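Local coordinates for amidohydrolase 3 domain-containing protein (Pyrococcus furiosus, PDB 3ICJ), which probably hydrolyses carbon-nitrogen bonds other than peptide bonds, as a zinc-dependent member of the amidohydrolase family, at residues 99-104 with 371-376. Residues are numbered along the deposited sequence; the frame is centred on the assembly and turned at random.
Sequences DSHLHL and IEHASL. With ZN (zinc ion), chain B; ZN (zinc ion), chain C.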
ATOM      1  N   ASP A  99       3.693   3.548  -6.073  1.00 33.58           N
ATOM      2  CA  ASP A  99       3.364   2.445  -5.176  1.00 37.30           C
ATOM      3  C   ASP A  99       1.919   2.005  -5.436  1.00 39.89           C
ATOM      4  O   ASP A  99       0.966   2.711  -5.099  1.00 36.50           O
ATOM      5  CB  ASP A  99       3.564   2.888  -3.708  1.00 41.37           C
ATOM      6  CG  ASP A  99       3.537   1.722  -2.716  1.00 41.93           C
ATOM      7  OD1 ASP A  99       2.666   0.853  -2.817  1.00 39.09           O
ATOM      8  OD2 ASP A  99       4.367   1.685  -1.789  1.00 44.41           O
ATOM      9  N   SER A 100       1.735   0.831  -6.032  1.00 34.58           N
ATOM     10  CA  SER A 100       0.399   0.484  -6.515  1.00 34.08           C
ATOM     11  C   SER A 100      -0.579  -0.011  -5.427  1.00 36.32           C
ATOM     12  O   SER A 100      -1.746  -0.233  -5.717  1.00 36.81           O
ATOM     13  CB  SER A 100       0.478  -0.497  -7.684  1.00 34.93           C
ATOM     14  OG  SER A 100       1.382  -1.547  -7.408  1.00 41.87           O
ATOM     15  N   HIS A 101      -0.100  -0.182  -4.189  1.00 36.42           N
ATOM     16  CA  HIS A 101      -0.938  -0.672  -3.079  1.00 41.05           C
ATOM     17  C   HIS A 101      -0.421  -0.213  -1.725  1.00 39.75           C
ATOM     18  O   HIS A 101       0.552  -0.769  -1.204  1.00 41.86           O
ATOM     19  CB  HIS A 101      -0.991  -2.216  -3.124  1.00 42.39           C
ATOM     20  CG  HIS A 101      -1.888  -2.850  -2.104  1.00 41.05           C
ATOM     21  ND1 HIS A 101      -2.888  -3.732  -2.451  1.00 48.39           N
ATOM     22  CD2 HIS A 101      -1.906  -2.776  -0.749  1.00 44.97           C
ATOM     23  CE1 HIS A 101      -3.502  -4.150  -1.357  1.00 42.41           C
ATOM     24  NE2 HIS A 101      -2.925  -3.588  -0.312  1.00 37.90           N
ATOM     25  N   LEU A 102      -1.097   0.760  -1.121  1.00 41.14           N
ATOM     26  CA  LEU A 102      -0.827   1.083   0.264  1.00 37.36           C
ATOM     27  C   LEU A 102      -2.034   1.710   0.963  1.00 43.28           C
ATOM     28  O   LEU A 102      -3.061   2.006   0.335  1.00 38.39           O
ATOM     29  CB  LEU A 102       0.446   1.949   0.414  1.00 38.40           C
ATOM     30  CG  LEU A 102       0.669   3.187  -0.452  1.00 49.79           C
ATOM     31  CD1 LEU A 102      -0.383   4.237  -0.133  1.00 45.93           C
ATOM     32  CD2 LEU A 102       2.065   3.740  -0.181  1.00 40.94           C
ATOM     33  N   HIS A 103      -1.886   1.953   2.259  1.00 42.14           N
ATOM     34  CA  HIS A 103      -2.973   2.513   3.054  1.00 41.35           C
ATOM     35  C   HIS A 103      -2.499   3.815   3.647  1.00 32.73           C
ATOM     36  O   HIS A 103      -1.833   3.826   4.683  1.00 37.38           O
ATOM     37  CB  HIS A 103      -3.404   1.522   4.125  1.00 39.70           C
ATOM     38  CG  HIS A 103      -3.777   0.182   3.572  1.00 48.50           C
ATOM     39  ND1 HIS A 103      -5.067  -0.132   3.199  1.00 52.60           N
ATOM     40  CD2 HIS A 103      -3.026  -0.912   3.297  1.00 49.26           C
ATOM     41  CE1 HIS A 103      -5.097  -1.366   2.728  1.00 44.26           C
ATOM     42  NE2 HIS A 103      -3.872  -1.860   2.771  1.00 52.57           N
ATOM     43  N   LEU A 104      -2.829   4.917   2.964  1.00 37.74           N
ATOM     44  CA  LEU A 104      -2.348   6.254   3.342  1.00 37.23           C
ATOM     45  C   LEU A 104      -2.808   6.661   4.737  1.00 37.22           C
ATOM     46  O   LEU A 104      -2.045   7.274   5.479  1.00 40.95           O
ATOM     47  CB  LEU A 104      -2.823   7.335   2.339  1.00 35.02           C
ATOM     48  CG  LEU A 104      -2.195   7.429   0.966  1.00 42.72           C
ATOM     49  CD1 LEU A 104      -2.787   8.599   0.192  1.00 38.53           C
ATOM     50  CD2 LEU A 104      -0.694   7.594   1.106  1.00 40.28           C
ATOM     51  N   ILE A 371      -5.366  -8.418  -8.884  1.00 37.27           N
ATOM     52  CA  ILE A 371      -5.164  -9.199  -7.670  1.00 37.62           C
ATOM     53  C   ILE A 371      -4.029  -8.561  -6.862  1.00 35.13           C
ATOM     54  O   ILE A 371      -2.951  -8.278  -7.387  1.00 41.33           O
ATOM     55  CB  ILE A 371      -4.882 -10.728  -7.984  1.00 33.39           C
ATOM     56  CG1 ILE A 371      -6.136 -11.404  -8.530  1.00 34.97           C
ATOM     57  CG2 ILE A 371      -4.378 -11.479  -6.738  1.00 32.07           C
ATOM     58  CD1 ILE A 371      -5.871 -12.835  -9.062  1.00 38.03           C
ATOM     59  N   GLU A 372      -4.309  -8.299  -5.590  1.00 33.82           N
ATOM     60  CA  GLU A 372      -3.323  -7.799  -4.657  1.00 34.01           C
ATOM     61  C   GLU A 372      -2.658  -9.003  -3.992  1.00 37.70           C
ATOM     62  O   GLU A 372      -3.349  -9.935  -3.551  1.00 37.41           O
ATOM     63  CB  GLU A 372      -4.000  -6.950  -3.567  1.00 36.39           C
ATOM     64  CG  GLU A 372      -5.026  -5.968  -4.121  1.00 38.89           C
ATOM     65  CD  GLU A 372      -4.436  -5.127  -5.237  1.00 42.99           C
ATOM     66  OE1 GLU A 372      -3.490  -4.366  -4.964  1.00 37.79           O
ATOM     67  OE2 GLU A 372      -4.898  -5.251  -6.394  1.00 46.71           O
ATOM     68  N   HIS A 373      -1.329  -8.940  -3.919  1.00 35.70           N
ATOM     69  CA  HIS A 373      -0.417  -9.949  -3.325  1.00 37.81           C
ATOM     70  C   HIS A 373      -0.083 -11.115  -4.246  1.00 39.30           C
ATOM     71  O   HIS A 373       1.089 -11.285  -4.610  1.00 42.36           O
ATOM     72  CB  HIS A 373      -0.843 -10.406  -1.916  1.00 41.86           C
ATOM     73  CG  HIS A 373      -1.227  -9.270  -1.016  1.00 43.39           C
ATOM     74  ND1 HIS A 373      -0.345  -8.276  -0.660  1.00 56.27           N
ATOM     75  CD2 HIS A 373      -2.414  -8.936  -0.457  1.00 45.50           C
ATOM     76  CE1 HIS A 373      -0.961  -7.389   0.102  1.00 60.31           C
ATOM     77  NE2 HIS A 373      -2.219  -7.767   0.239  1.00 52.14           N
ATOM     78  N   ALA A 374      -1.104 -11.909  -4.597  1.00 35.65           N
ATOM     79  CA  ALA A 374      -0.936 -13.173  -5.334  1.00 39.31           C
ATOM     80  C   ALA A 374       0.260 -13.976  -4.796  1.00 38.64           C
ATOM     81  O   ALA A 374       1.114 -14.427  -5.569  1.00 42.11           O
ATOM     82  CB  ALA A 374      -0.786 -12.899  -6.850  1.00 39.97           C
ATOM     83  N   SER A 375       0.322 -14.125  -3.474  1.00 35.24           N
ATOM     84  CA  SER A 375       1.519 -14.611  -2.777  1.00 33.12           C
ATOM     85  C   SER A 375       1.892 -16.031  -3.159  1.00 37.91           C
ATOM     86  O   SER A 375       3.069 -16.330  -3.383  1.00 39.23           O
ATOM     87  CB  SER A 375       1.336 -14.503  -1.262  1.00 39.89           C
ATOM     88  OG  SER A 375       0.967 -13.181  -0.911  1.00 38.56           O
ATOM     89  N   LEU A 376       0.893 -16.910  -3.234  1.00 34.34           N
ATOM     90  CA  LEU A 376       1.108 -18.264  -3.775  1.00 36.49           C
ATOM     91  C   LEU A 376       0.402 -18.483  -5.110  1.00 37.10           C
ATOM     92  O   LEU A 376      -0.829 -18.454  -5.185  1.00 39.66           O
ATOM     93  CB  LEU A 376       0.661 -19.327  -2.769  1.00 37.54           C
ATOM     94  CG  LEU A 376       1.181 -19.110  -1.338  1.00 42.57           C
ATOM     95  CD1 LEU A 376       0.520 -20.069  -0.365  1.00 35.92           C
ATOM     96  CD2 LEU A 376       2.687 -19.261  -1.289  1.00 40.96           C
TER
HETATM   97 ZN    ZN B 601      -3.314  -3.932   1.921  0.50 50.64          ZN
HETATM   98 ZN    ZN C 602      -4.244  -7.258   1.413  0.50 66.73          ZN
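H101 meets E372 through a short, nearly straight hydrogen bond, ND1 of H101 lying 2.7 Å from OE1 of E372. The carboxylate accepts through its anti lone pair, and its plane is turned only 15° from that of the imidazole, with OE1 almost exactly in the ring plane. Histidine suits this place because its two nitrogens face different partners: with the proton on ND1, NE2 of H101 is left to bind a zinc ion at 2.3 Å. E372 is thus a second-shell residue that fixes the rotation of a first-shell ligand and probably makes it a stronger donor to the metal. Its CB and CG lie against ND1 and CE1 of H101, and a bend at chi2 (-52°) swings the carboxylate back to ND1; glutamate has the length for this curl and a second oxygen, OE2, for a salt bridge with R370. H101 and H103, where strand 92-102 ends, form the HxH motif characteristic of the amidohydrolase superfamily, whose metal centre, here binuclear, sits at the C-terminal ends of the strands of a (beta/alpha)8 barrel, often distorted; carboxylated K296 and D434 complete this first zinc site. H373 likewise divides its nitrogens, NE2 binding the second zinc at 2.4 Å together with H348 and K296, ND1 hydrogen-bonded to Q395. CE1 of H373 lies over one face of the H101 ring, near its rim, the two rings meeting obliquely at 53° with centroids 5.2 Å apart.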